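Long-range contacts in CooT (Carboxydothermus hydrogenoformans, PDB 6FAN), which probably acts as a nickel chaperone in the maturation of carbon monoxide dehydrogenase: residues E15-R20 with L31-I36; A4-V9 with I57-E62. One frame throughout, in Å; residues are numbered along the deposited sequence.

Contact 1. Residues E15-R20 with L31-I36; sequences ELFLER and LLLENI
Arg-20 and Ile-36 share one backbone hydrogen bond at the very end of a pair of strand segments that otherwise stand apart: strands 15-18 and 31-35 run at 78° to each other, their axes 9.1 Å apart at the closest. The bond runs from Ile-36 N to Arg-20 O, 3.0 Å, with an N-H...O angle of 145°. The two side chains meet as well. The Ile-36 CD1 methyl lies over one face of the Arg-20 guanidinium, toward its rim and 3.8 Å from Arg-20 CZ; the flat group thus accepts an apolar methyl on its face, while NE has a weak, long ion pair with Glu-3.

Asn-35 turns its CB toward Glu-19 O and Arg-20 O, the latter at 3.1 Å. Its CG sits between the backbone N and the carbonyl carbon (chi1 77°), which brings ND2 to 3.9 Å from Leu-18 CD1 and lets OD1 accept the N-H groups of Phe-37 and Gln-39; a buried amide is thereby tied to the loop that follows strand 31-35. Further in, leucines fill the angle between the strands: Leu-18 CD2 lies 3.8 Å from Leu-33 CB, while Leu-33 CD2 comes to the edge of the Phe-17 ring, 4.0 Å from Phe-17 CD2.

Phe-17 and Leu-18 both face Ala-6 in a classic beta bulge, and the chain turns a corner at Glu-19 and Arg-20. Before the corner the strand pairs with strand 4-10, whereas strand 31-35 lies between the later part of strand 13-27 and strand 40-43.

Contact 2. Residues A4-V9 with I57-E62; sequences ASAFIV and ILLERE
Strands 4-9 and 57-61 form the parallel pairing of a mixed, strongly bent beta sheet, joining the first strand of this small all-beta chain to its last. Strand 13-27 lies beyond the first and strand 45-51 beyond the second. Four backbone hydrogen bonds link them: Ser-5 O receives Ile-57 N, Ile-57 O receives Phe-7 N, Phe-7 O receives Leu-59 N, and Leu-59 O receives Val-9 N at 2.8 Å. Alternate residues of each strand supply both the donor and the acceptor, as parallel pairing requires. The strands are twisted by 36°, and Ile-57 O and Leu-59 O each receive an additional CA-H...O contact, from Ala-6 and Ile-8.

Ala-6, Ile-8, Ile-57 and Leu-59 share the inner face. The small Ala-6 side chain lets larger groups close over it: its CB is 4.1 Å from Ile-57 CB and 4.2 Å from Leu-59 CD1. Ile-8 reaches CD1 toward the neighbouring strand, to 3.9 Å from Leu-59 CB, its CG1 beside the backbone N (chi1 -53°) and chi2 turned the same way (-54°). Leu-31 and Ile-43 pack against Leu-59 from across this core, and at the N-terminal end of the pair Ala-4 and Ile-57 also meet Leu-52 of the second subunit.

On the other face Leu-58 CD2 lies 4.0 Å from Phe-7 CB, the side chains crossing at a slant, and Val-9 CG2 is 4.2 Å from Leu-58 CB. Glu-60 CG packs on Val-9 O at 3.7 Å, but its OE1 is buried with no more than a weak, long ion pair to Lys-48. Toward the exposed end of the chain, the aliphatic part of Arg-61 extends the apolar face, with its CG 4.0 Å from Ile-8 CG2.

In the fold
The two contacts meet at Ala-6, which belongs to contact 2 and pairs through its backbone with Phe-17 and Leu-18 of contact 1. Its CB also packs against Leu-33 CD2, so the apolar sides of both contacts run into one core. Contact 2 is the more buried and depends on regular main-chain pairing between neighbouring strands, with aliphatic residues on its inner face. Contact 1 joins two parts of a hairpin across a bend: it has leucines at its inner end, a lone backbone bond and an exposed arginine toward the surface, and a buried asparagine between. Side chains therefore carry most of contact 1, whereas contact 2 adds its side-chain packing to a continuous set of backbone bonds.

Contact 1. Residues E15-R20 with L31-I36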
ATOM      1  N   GLU E  15       3.112  -2.162 -16.556  1.00 42.56           N
ATOM      2  CA  GLU E  15       1.892  -2.706 -17.102  1.00 45.12           C
ATOM      3  C   GLU E  15       0.795  -2.582 -16.078  1.00 41.31           C
ATOM      4  O   GLU E  15       0.961  -3.032 -14.951  1.00 44.04           O
ATOM      5  CB  GLU E  15       2.035  -4.195 -17.405  1.00 47.28           C
ATOM      6  CG  GLU E  15       3.413  -4.813 -17.310  1.00 57.69           C
ATOM      7  CD  GLU E  15       3.366  -6.193 -18.027  1.00 73.66           C
ATOM      8  OE1 GLU E  15       2.433  -6.989 -17.673  1.00 62.88           O
ATOM      9  OE2 GLU E  15       4.196  -6.468 -18.970  1.00 69.94           O
ATOM     10  N   LEU E  16      -0.344  -2.037 -16.497  1.00 41.69           N
ATOM     11  CA  LEU E  16      -1.530  -2.011 -15.689  1.00 41.62           C
ATOM     12  C   LEU E  16      -1.925  -3.426 -15.265  1.00 46.46           C
ATOM     13  O   LEU E  16      -2.021  -4.310 -16.096  1.00 44.07           O
ATOM     14  CB  LEU E  16      -2.669  -1.329 -16.428  1.00 40.48           C
ATOM     15  CG  LEU E  16      -3.983  -1.245 -15.674  1.00 46.68           C
ATOM     16  CD1 LEU E  16      -3.840  -0.247 -14.511  1.00 37.64           C
ATOM     17  CD2 LEU E  16      -5.094  -0.877 -16.693  1.00 41.15           C
ATOM     18  N   PHE E  17      -2.110  -3.628 -13.966  1.00 39.48           N
ATOM     19  CA  PHE E  17      -2.504  -4.937 -13.452  1.00 36.39           C
ATOM     20  C   PHE E  17      -3.957  -4.962 -13.020  1.00 37.39           C
ATOM     21  O   PHE E  17      -4.670  -5.938 -13.296  1.00 40.58           O
ATOM     22  CB  PHE E  17      -1.579  -5.400 -12.322  1.00 38.32           C
ATOM     23  CG  PHE E  17      -1.938  -6.747 -11.754  1.00 43.00           C
ATOM     24  CD1 PHE E  17      -1.731  -7.920 -12.497  1.00 44.57           C
ATOM     25  CD2 PHE E  17      -2.460  -6.854 -10.482  1.00 41.77           C
ATOM     26  CE1 PHE E  17      -2.070  -9.168 -11.978  1.00 44.59           C
ATOM     27  CE2 PHE E  17      -2.772  -8.103  -9.914  1.00 42.20           C
ATOM     28  CZ  PHE E  17      -2.573  -9.257 -10.669  1.00 51.03           C
ATOM     29  N   LEU E  18      -4.413  -3.888 -12.375  1.00 36.39           N
ATOM     30  CA  LEU E  18      -5.791  -3.797 -11.888  1.00 32.10           C
ATOM     31  C   LEU E  18      -6.144  -2.327 -11.587  1.00 33.53           C
ATOM     32  O   LEU E  18      -5.387  -1.624 -10.918  1.00 34.80           O
ATOM     33  CB  LEU E  18      -6.001  -4.694 -10.641  1.00 34.67           C
ATOM     34  CG  LEU E  18      -7.461  -4.900 -10.204  1.00 36.77           C
ATOM     35  CD1 LEU E  18      -8.283  -5.582 -11.316  1.00 39.65           C
ATOM     36  CD2 LEU E  18      -7.668  -5.616  -8.874  1.00 36.59           C
ATOM     37  N   GLU E  19      -7.278  -1.886 -12.084  1.00 32.01           N
ATOM     38  CA  GLU E  19      -7.699  -0.526 -11.896  1.00 36.00           C
ATOM     39  C   GLU E  19      -8.647  -0.441 -10.740  1.00 39.10           C
ATOM     40  O   GLU E  19      -9.315  -1.373 -10.392  1.00 36.99           O
ATOM     41  CB  GLU E  19      -8.358   0.068 -13.166  1.00 36.47           C
ATOM     42  CG  GLU E  19      -7.470   0.214 -14.407  1.00 38.77           C
ATOM     43  CD  GLU E  19      -7.900   1.277 -15.440  1.00 46.82           C
ATOM     44  OE1 GLU E  19      -8.779   1.033 -16.245  1.00 53.65           O
ATOM     45  OE2 GLU E  19      -7.333   2.360 -15.497  1.00 40.58           O
ATOM     46  N   ARG E  20      -8.604   0.683 -10.086  1.00 38.25           N
ATOM     47  CA  ARG E  20      -9.565   1.019  -8.993  1.00 34.71           C
ATOM     48  C   ARG E  20      -9.502   0.016  -7.846  1.00 34.34           C
ATOM     49  O   ARG E  20     -10.550  -0.380  -7.319  1.00 33.99           O
ATOM     50  CB  ARG E  20     -10.980   1.272  -9.483  1.00 38.91           C
ATOM     51  CG  ARG E  20     -10.940   2.157 -10.744  1.00 46.36           C
ATOM     52  CD  ARG E  20     -12.279   2.391 -11.252  1.00 55.52           C
ATOM     53  NE  ARG E  20     -12.914   3.462 -10.509  1.00 61.53           N
ATOM     54  CZ  ARG E  20     -14.069   4.029 -10.858  1.00 67.15           C
ATOM     55  NH1 ARG E  20     -14.699   3.691 -12.000  1.00 53.89           N
ATOM     56  NH2 ARG E  20     -14.608   4.981 -10.100  1.00 71.04           N
ATOM     57  N   LEU E  31      -0.053 -11.154  -3.157  1.00 36.39           N
ATOM     58  CA  LEU E  31      -0.832  -9.976  -2.791  1.00 35.46           C
ATOM     59  C   LEU E  31      -2.208 -10.179  -3.375  1.00 37.76           C
ATOM     60  O   LEU E  31      -2.341 -10.385  -4.580  1.00 38.06           O
ATOM     61  CB  LEU E  31      -0.196  -8.700  -3.346  1.00 32.23           C
ATOM     62  CG  LEU E  31       1.258  -8.447  -2.910  1.00 34.41           C
ATOM     63  CD1 LEU E  31       1.748  -7.135  -3.546  1.00 41.17           C
ATOM     64  CD2 LEU E  31       1.469  -8.422  -1.386  1.00 31.75           C
ATOM     65  N   LEU E  32      -3.230 -10.153  -2.531  1.00 28.29           N
ATOM     66  CA  LEU E  32      -4.585 -10.235  -3.005  1.00 30.47           C
ATOM     67  C   LEU E  32      -5.177  -8.813  -3.146  1.00 34.68           C
ATOM     68  O   LEU E  32      -5.257  -8.053  -2.156  1.00 28.98           O
ATOM     69  CB  LEU E  32      -5.439 -11.052  -2.033  1.00 33.52           C
ATOM     70  CG  LEU E  32      -6.972 -11.144  -2.192  1.00 39.75           C
ATOM     71  CD1 LEU E  32      -7.437 -11.565  -3.572  1.00 47.26           C
ATOM     72  CD2 LEU E  32      -7.496 -12.172  -1.183  1.00 38.31           C
ATOM     73  N   LEU E  33      -5.610  -8.484  -4.368  1.00 30.22           N
ATOM     74  CA  LEU E  33      -6.175  -7.154  -4.683  1.00 30.34           C
ATOM     75  C   LEU E  33      -7.637  -7.293  -4.967  1.00 35.59           C
ATOM     76  O   LEU E  33      -8.040  -8.232  -5.643  1.00 37.83           O
ATOM     77  CB  LEU E  33      -5.453  -6.539  -5.882  1.00 27.38           C
ATOM     78  CG  LEU E  33      -4.109  -5.859  -5.650  1.00 34.60           C
ATOM     79  CD1 LEU E  33      -3.001  -6.793  -5.116  1.00 37.28           C
ATOM     80  CD2 LEU E  33      -3.644  -5.282  -6.969  1.00 36.44           C
ATOM     81  N   GLU E  34      -8.452  -6.405  -4.390  1.00 28.43           N
ATOM     82  CA  GLU E  34      -9.881  -6.388  -4.718  1.00 28.99           C
ATOM     83  C   GLU E  34     -10.222  -4.967  -5.149  1.00 33.51           C
ATOM     84  O   GLU E  34      -9.921  -3.988  -4.409  1.00 29.41           O
ATOM     85  CB  GLU E  34     -10.710  -6.803  -3.522  1.00 31.87           C
ATOM     86  CG  GLU E  34     -12.226  -6.748  -3.722  1.00 35.75           C
ATOM     87  CD  GLU E  34     -13.010  -7.128  -2.467  1.00 42.10           C
ATOM     88  OE1 GLU E  34     -13.060  -6.396  -1.465  1.00 50.02           O
ATOM     89  OE2 GLU E  34     -13.538  -8.238  -2.432  1.00 45.94           O
ATOM     90  N   ASN E  35     -10.826  -4.853  -6.347  1.00 34.14           N
ATOM     91  CA  ASN E  35     -11.209  -3.520  -6.818  1.00 40.72           C
ATOM     92  C   ASN E  35     -12.615  -3.140  -6.359  1.00 44.32           C
ATOM     93  O   ASN E  35     -13.313  -3.965  -5.733  1.00 43.52           O
ATOM     94  CB  ASN E  35     -10.976  -3.323  -8.322  1.00 35.79           C
ATOM     95  CG  ASN E  35     -12.059  -4.011  -9.231  1.00 41.66           C
ATOM     96  OD1 ASN E  35     -13.148  -4.461  -8.806  1.00 36.83           O
ATOM     97  ND2 ASN E  35     -11.738  -4.071 -10.501  1.00 45.70           N
ATOM     98  N   ILE E  36     -13.023  -1.898  -6.647  1.00 44.27           N
ATOM     99  CA  ILE E  36     -14.329  -1.422  -6.161  1.00 47.10           C
ATOM    100  C   ILE E  36     -15.562  -2.182  -6.757  1.00 43.17           C
ATOM    101  O   ILE E  36     -16.644  -2.092  -6.217  1.00 49.50           O
ATOM    102  CB  ILE E  36     -14.517   0.109  -6.349  1.00 41.29           C
ATOM    103  CG1 ILE E  36     -14.569   0.497  -7.842  1.00 45.88           C
ATOM    104  CG2 ILE E  36     -13.477   0.872  -5.557  1.00 42.21           C
ATOM    105  CD1 ILE E  36     -15.246   1.867  -8.014  1.00 49.63           C
TER

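Contact 2. Residues A4-V9 with I57-E62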
ATOM      1  N   ALA E   4      -6.928   3.321  -6.472  1.00 56.92           N
ATOM      2  CA  ALA E   4      -5.648   3.628  -7.165  1.00 39.86           C
ATOM      3  C   ALA E   4      -5.467   2.417  -8.118  1.00 41.55           C
ATOM      4  O   ALA E   4      -6.021   1.318  -7.847  1.00 44.59           O
ATOM      5  CB  ALA E   4      -4.586   3.578  -6.123  1.00 37.29           C
ATOM      6  N   SER E   5      -4.755   2.650  -9.221  1.00 34.49           N
ATOM      7  CA  SER E   5      -4.409   1.577 -10.105  1.00 34.72           C
ATOM      8  C   SER E   5      -3.122   0.881  -9.687  1.00 32.15           C
ATOM      9  O   SER E   5      -2.118   1.540  -9.314  1.00 32.43           O
ATOM     10  CB  SER E   5      -4.268   2.143 -11.523  1.00 31.28           C
ATOM     11  OG  SER E   5      -5.547   2.534 -11.974  1.00 37.62           O
ATOM     12  N   ALA E   6      -3.120  -0.476  -9.778  1.00 29.23           N
ATOM     13  CA  ALA E   6      -1.879  -1.236  -9.539  1.00 28.61           C
ATOM     14  C   ALA E   6      -1.140  -1.527 -10.854  1.00 28.98           C
ATOM     15  O   ALA E   6      -1.760  -1.957 -11.827  1.00 31.97           O
ATOM     16  CB  ALA E   6      -2.225  -2.527  -8.826  1.00 28.26           C
ATOM     17  N   PHE E   7       0.159  -1.333 -10.851  1.00 33.13           N
ATOM     18  CA  PHE E   7       1.019  -1.574 -12.020  1.00 34.34           C
ATOM     19  C   PHE E   7       2.122  -2.562 -11.669  1.00 38.51           C
ATOM     20  O   PHE E   7       2.608  -2.552 -10.527  1.00 40.56           O
ATOM     21  CB  PHE E   7       1.677  -0.275 -12.482  1.00 33.25           C
ATOM     22  CG  PHE E   7       0.709   0.765 -12.955  1.00 36.54           C
ATOM     23  CD1 PHE E   7       0.382   0.871 -14.340  1.00 40.44           C
ATOM     24  CD2 PHE E   7       0.059   1.654 -12.045  1.00 35.41           C
ATOM     25  CE1 PHE E   7      -0.529   1.851 -14.792  1.00 31.68           C
ATOM     26  CE2 PHE E   7      -0.855   2.614 -12.533  1.00 34.62           C
ATOM     27  CZ  PHE E   7      -1.128   2.708 -13.895  1.00 32.95           C
ATOM     28  N   ILE E   8       2.511  -3.386 -12.637  1.00 35.38           N
ATOM     29  CA  ILE E   8       3.716  -4.232 -12.488  1.00 35.81           C
ATOM     30  C   ILE E   8       4.868  -3.483 -13.136  1.00 43.78           C
ATOM     31  O   ILE E   8       4.758  -3.058 -14.297  1.00 49.04           O
ATOM     32  CB  ILE E   8       3.579  -5.629 -13.137  1.00 37.25           C
ATOM     33  CG1 ILE E   8       2.354  -6.378 -12.674  1.00 37.33           C
ATOM     34  CG2 ILE E   8       4.860  -6.405 -12.951  1.00 36.94           C
ATOM     35  CD1 ILE E   8       2.186  -6.550 -11.161  1.00 44.30           C
ATOM     36  N   VAL E   9       5.951  -3.304 -12.393  1.00 45.14           N
ATOM     37  CA  VAL E   9       7.099  -2.559 -12.884  1.00 57.61           C
ATOM     38  C   VAL E   9       8.279  -3.524 -13.152  1.00 59.10           C
ATOM     39  O   VAL E   9       8.787  -4.183 -12.220  1.00 69.45           O
ATOM     40  CB  VAL E   9       7.494  -1.364 -11.953  1.00 51.42           C
ATOM     41  CG1 VAL E   9       8.901  -0.840 -12.271  1.00 55.81           C
ATOM     42  CG2 VAL E   9       6.458  -0.248 -11.956  1.00 50.90           C
ATOM     43  N   ILE E  57      -0.186   2.176  -7.354  1.00 31.71           N
ATOM     44  CA  ILE E  57       0.393   1.135  -6.514  1.00 27.78           C
ATOM     45  C   ILE E  57       1.407   0.436  -7.445  1.00 28.57           C
ATOM     46  O   ILE E  57       1.007  -0.146  -8.435  1.00 29.86           O
ATOM     47  CB  ILE E  57      -0.660   0.107  -6.036  1.00 26.85           C
ATOM     48  CG1 ILE E  57      -1.735   0.784  -5.156  1.00 27.43           C
ATOM     49  CG2 ILE E  57       0.044  -1.026  -5.269  1.00 24.81           C
ATOM     50  CD1 ILE E  57      -3.064  -0.040  -5.051  1.00 29.34           C
ATOM     51  N   LEU E  58       2.699   0.486  -7.120  1.00 30.79           N
ATOM     52  CA  LEU E  58       3.714  -0.124  -7.966  1.00 32.24           C
ATOM     53  C   LEU E  58       4.233  -1.382  -7.334  1.00 31.11           C
ATOM     54  O   LEU E  58       4.707  -1.360  -6.207  1.00 29.94           O
ATOM     55  CB  LEU E  58       4.879   0.836  -8.250  1.00 28.65           C
ATOM     56  CG  LEU E  58       4.493   2.240  -8.745  1.00 35.94           C
ATOM     57  CD1 LEU E  58       5.829   2.881  -9.200  1.00 38.35           C
ATOM     58  CD2 LEU E  58       3.515   2.205  -9.920  1.00 33.79           C
ATOM     59  N   LEU E  59       4.103  -2.460  -8.096  1.00 27.84           N
ATOM     60  CA  LEU E  59       4.428  -3.811  -7.666  1.00 35.00           C
ATOM     61  C   LEU E  59       5.612  -4.339  -8.481  1.00 39.48           C
ATOM     62  O   LEU E  59       5.783  -3.961  -9.645  1.00 42.09           O
ATOM     63  CB  LEU E  59       3.202  -4.723  -7.880  1.00 31.57           C
ATOM     64  CG  LEU E  59       1.885  -4.324  -7.214  1.00 33.07           C
ATOM     65  CD1 LEU E  59       0.745  -5.265  -7.548  1.00 29.69           C
ATOM     66  CD2 LEU E  59       2.066  -4.136  -5.721  1.00 28.46           C
ATOM     67  N   GLU E  60       6.446  -5.177  -7.852  1.00 41.45           N
ATOM     68  CA  GLU E  60       7.523  -5.881  -8.569  1.00 45.44           C
ATOM     69  C   GLU E  60       7.369  -7.371  -8.333  1.00 43.47           C
ATOM     70  O   GLU E  60       7.239  -7.794  -7.183  1.00 40.68           O
ATOM     71  CB  GLU E  60       8.881  -5.400  -8.041  1.00 46.25           C
ATOM     72  CG  GLU E  60      10.077  -5.470  -8.995  1.00 64.88           C
ATOM     73  CD  GLU E  60      11.068  -4.303  -8.779  1.00 74.39           C
ATOM     74  OE1 GLU E  60      10.529  -3.187  -8.809  1.00 67.45           O
ATOM     75  OE2 GLU E  60      12.318  -4.499  -8.615  1.00 70.66           O
ATOM     76  N   ARG E  61       7.334  -8.172  -9.410  1.00 46.14           N
ATOM     77  CA  ARG E  61       7.234  -9.637  -9.296  1.00 47.72           C
ATOM     78  C   ARG E  61       8.355 -10.276  -8.481  1.00 46.22           C
ATOM     79  O   ARG E  61       9.459  -9.739  -8.459  1.00 53.85           O
ATOM     80  CB  ARG E  61       7.121 -10.319 -10.652  1.00 49.21           C
ATOM     81  CG  ARG E  61       5.861  -9.960 -11.438  1.00 51.08           C
ATOM     82  CD  ARG E  61       5.822 -10.850 -12.672  1.00 56.43           C
ATOM     83  NE  ARG E  61       4.672 -10.567 -13.513  1.00 52.92           N
ATOM     84  CZ  ARG E  61       3.483 -11.133 -13.362  1.00 58.32           C
ATOM     85  NH1 ARG E  61       3.274 -11.993 -12.369  1.00 61.93           N
ATOM     86  NH2 ARG E  61       2.478 -10.800 -14.169  1.00 54.10           N
ATOM     87  N   GLU E  62       8.034 -11.377  -7.801  1.00 53.21           N
ATOM     88  CA  GLU E  62       9.083 -12.215  -7.159  1.00 66.64           C
ATOM     89  C   GLU E  62       9.099 -13.583  -7.787  1.00 66.38           C
ATOM     90  O   GLU E  62       9.368 -13.715  -8.986  1.00 61.66           O
ATOM     91  CB  GLU E  62       8.893 -12.328  -5.676  1.00 72.91           C
ATOM     92  CG  GLU E  62       9.172 -11.054  -4.906  1.00 70.32           C
ATOM     93  CD  GLU E  62       8.504 -11.089  -3.541  1.00 83.38           C
ATOM     94  OE1 GLU E  62       7.615 -11.958  -3.305  1.00 87.36           O
ATOM     95  OE2 GLU E  62       8.866 -10.248  -2.675  1.00 79.10           O
TER